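Local coordinates for protein glycosyl hydrolase (Streptomyces cattleya, PDB 7LR8) that probably hydrolyses the beta-1,4 linkage of Man-GlcNAc, a fragment of the N-glycan core, as a family GH5 glycosidase, at residues B[122-125]-B[126-130]. The protein carries 1 engineered substitution. Sequence-based numbering, arbitrary orientation.
Sequences PDVV and SGQAE. With AE3 (2-(2-ethoxyethoxy)ethanol), chain F.
The carbonyl oxygen of Val124 accepts the backbone N-H of Gln128, with N and O 2.8 Å apart, and is crowded by the same residue's side chain, whose CG lies 3.2 Å from Val124 O. Gln128 illustrates how a glutamine in a helix can fold back over the preceding turn. With CG anti to its carbonyl carbon (chi1 -64°) and the chain extended beyond, its amide lies across the two valines, NE2 beside Val124 and OE1 over Val125. NE2 comes within 3.8 Å of Val124 CG1, while OE1 lies 3.4 Å from Val125 CA and also meets Val125 CG2. Both polar ends of this buried amide are satisfied from outside the turn, OE1 by Trp176 NE1 and NE2 by the carbonyl of Leu118. These residues form the first turns of helix 122-139, which precedes strand 145-152 of the (beta/alpha)8 barrel of GH5 enzymes; i+4 to i bonds, from the N-H groups of Ser126, Gly127 and Ala129 to the carbonyls of Pro122, Asp123 and Val125, continue the ladder. Asp121 OD2 accepts the N-H of Val124 at the helix start. Without the amide, as with an alanine here, Trp176 NE1 and Leu118 O would probably lose their mates, and the flanks of both valines would be less covered. Val125 also borders helix 170-187 and, through CG1, lies 3.6 Å from O4 of a bound 2-(2-ethoxyethoxy)ethanol, whose C4 is 3.9 Å from Pro122 CA.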
ATOM      1  N   PRO B 122      17.551   2.247   9.214  1.00 20.34           N
ATOM      2  CA  PRO B 122      17.713   1.411  10.418  1.00 16.69           C
ATOM      3  C   PRO B 122      16.403   0.878  10.967  1.00 17.24           C
ATOM      4  O   PRO B 122      16.351  -0.268  11.426  1.00 17.46           O
ATOM      5  CB  PRO B 122      18.397   2.360  11.418  1.00 18.56           C
ATOM      6  CG  PRO B 122      18.995   3.445  10.582  1.00 24.66           C
ATOM      7  CD  PRO B 122      18.098   3.602   9.386  1.00 20.27           C
ATOM      8  N   ASP B 123      15.344   1.684  10.959  1.00 16.97           N
ATOM      9  CA  ASP B 123      14.095   1.243  11.571  1.00 16.60           C
ATOM     10  C   ASP B 123      13.310   0.307  10.652  1.00 20.08           C
ATOM     11  O   ASP B 123      12.732  -0.675  11.128  1.00 18.86           O
ATOM     12  CB  ASP B 123      13.256   2.453  11.983  1.00 16.89           C
ATOM     13  CG  ASP B 123      13.912   3.249  13.113  1.00 21.91           C
ATOM     14  OD1 ASP B 123      14.490   2.610  14.021  1.00 22.31           O
ATOM     15  OD2 ASP B 123      13.859   4.499  13.085  1.00 21.89           O
ATOM     16  N   VAL B 124      13.306   0.563   9.341  1.00 16.91           N
ATOM     17  CA  VAL B 124      12.633  -0.355   8.420  1.00 15.37           C
ATOM     18  C   VAL B 124      13.321  -1.709   8.431  1.00 14.89           C
ATOM     19  O   VAL B 124      12.660  -2.756   8.442  1.00 18.01           O
ATOM     20  CB  VAL B 124      12.595   0.230   7.001  1.00 14.72           C
ATOM     21  CG1 VAL B 124      12.118  -0.864   5.978  1.00 14.92           C
ATOM     22  CG2 VAL B 124      11.692   1.451   6.973  1.00 15.82           C
ATOM     23  N   VAL B 125      14.654  -1.705   8.437  1.00 17.18           N
ATOM     24  CA  VAL B 125      15.418  -2.947   8.398  1.00 15.71           C
ATOM     25  C   VAL B 125      15.229  -3.728   9.688  1.00 18.25           C
ATOM     26  O   VAL B 125      15.094  -4.952   9.672  1.00 19.22           O
ATOM     27  CB  VAL B 125      16.900  -2.654   8.109  1.00 21.25           C
ATOM     28  CG1 VAL B 125      17.757  -3.902   8.349  1.00 25.40           C
ATOM     29  CG2 VAL B 125      17.062  -2.193   6.678  1.00 16.68           C
ATOM     30  N   SER B 126      15.185  -3.038  10.828  1.00 17.67           N
ATOM     31  CA  SER B 126      14.901  -3.749  12.065  1.00 18.32           C
ATOM     32  C   SER B 126      13.489  -4.320  12.028  1.00 19.07           C
ATOM     33  O   SER B 126      13.241  -5.428  12.524  1.00 19.29           O
ATOM     34  CB  SER B 126      15.101  -2.803  13.259  1.00 22.77           C
ATOM     35  OG  SER B 126      14.257  -3.138  14.348  1.00 33.97           O
ATOM     36  N   GLY B 127      12.557  -3.578  11.434  1.00 16.86           N
ATOM     37  CA  GLY B 127      11.200  -4.085  11.299  1.00 16.96           C
ATOM     38  C   GLY B 127      11.114  -5.313  10.411  1.00 18.06           C
ATOM     39  O   GLY B 127      10.370  -6.250  10.713  1.00 16.51           O
ATOM     40  N   GLN B 128      11.866  -5.318   9.305  1.00 14.31           N
ATOM     41  CA  GLN B 128      11.874  -6.473   8.397  1.00 13.73           C
ATOM     42  C   GLN B 128      12.466  -7.695   9.077  1.00 15.39           C
ATOM     43  O   GLN B 128      11.946  -8.810   8.922  1.00 16.04           O
ATOM     44  CB  GLN B 128      12.679  -6.172   7.139  1.00 17.85           C
ATOM     45  CG  GLN B 128      12.128  -5.076   6.253  1.00 16.73           C
ATOM     46  CD  GLN B 128      13.197  -4.578   5.321  1.00 18.23           C
ATOM     47  OE1 GLN B 128      14.385  -4.658   5.640  1.00 16.18           O
ATOM     48  NE2 GLN B 128      12.794  -4.078   4.156  1.00 16.95           N
ATOM     49  N   ALA B 129      13.560  -7.505   9.828  1.00 14.94           N
ATOM     50  CA  ALA B 129      14.204  -8.619  10.518  1.00 13.97           C
ATOM     51  C   ALA B 129      13.270  -9.241  11.542  1.00 19.26           C
ATOM     52  O   ALA B 129      13.203 -10.470  11.660  1.00 19.90           O
ATOM     53  CB  ALA B 129      15.505  -8.144  11.181  1.00 17.89           C
ATOM     54  N   GLU B 130      12.534  -8.413  12.293  1.00 18.99           N
ATOM     55  CA  GLU B 130      11.633  -8.963  13.303  1.00 18.59           C
ATOM     56  C   GLU B 130      10.472  -9.705  12.655  1.00 16.55           C
ATOM     57  O   GLU B 130      10.018 -10.736  13.174  1.00 19.70           O
ATOM     58  CB  GLU B 130      11.122  -7.842  14.215  1.00 20.72           C
ATOM     59  CG  GLU B 130      10.221  -8.290  15.375  1.00 22.24           C
ATOM     60  CD  GLU B 130      10.810  -9.394  16.275  1.00 23.95           C
ATOM     61  OE1 GLU B 130      12.037  -9.672  16.265  1.00 23.85           O
ATOM     62  OE2 GLU B 130      10.010 -10.005  16.994  1.00 27.94           O
TER
HETATM   63  C1  AE3 F 601      23.850  -1.810  12.777  1.00 67.96           C
HETATM   64  C2  AE3 F 601      23.622  -0.426  12.177  1.00 68.30           C
HETATM   65  O2  AE3 F 601      22.251  -0.170  12.085  1.00 64.60           O
HETATM   66  C3  AE3 F 601      21.883   0.441  10.883  1.00 62.63           C
HETATM   67  C4  AE3 F 601      21.064  -0.545  10.054  1.00 59.42           C
HETATM   68  O3  AE3 F 601      21.221  -0.267   8.692  1.00 58.52           O
HETATM   69  C5  AE3 F 601      20.440  -1.068   7.849  1.00 55.30           C
HETATM   70  C6  AE3 F 601      21.294  -2.186   7.253  1.00 52.83           C
HETATM   71  O4  AE3 F 601      21.278  -3.299   8.104  1.00 50.62           O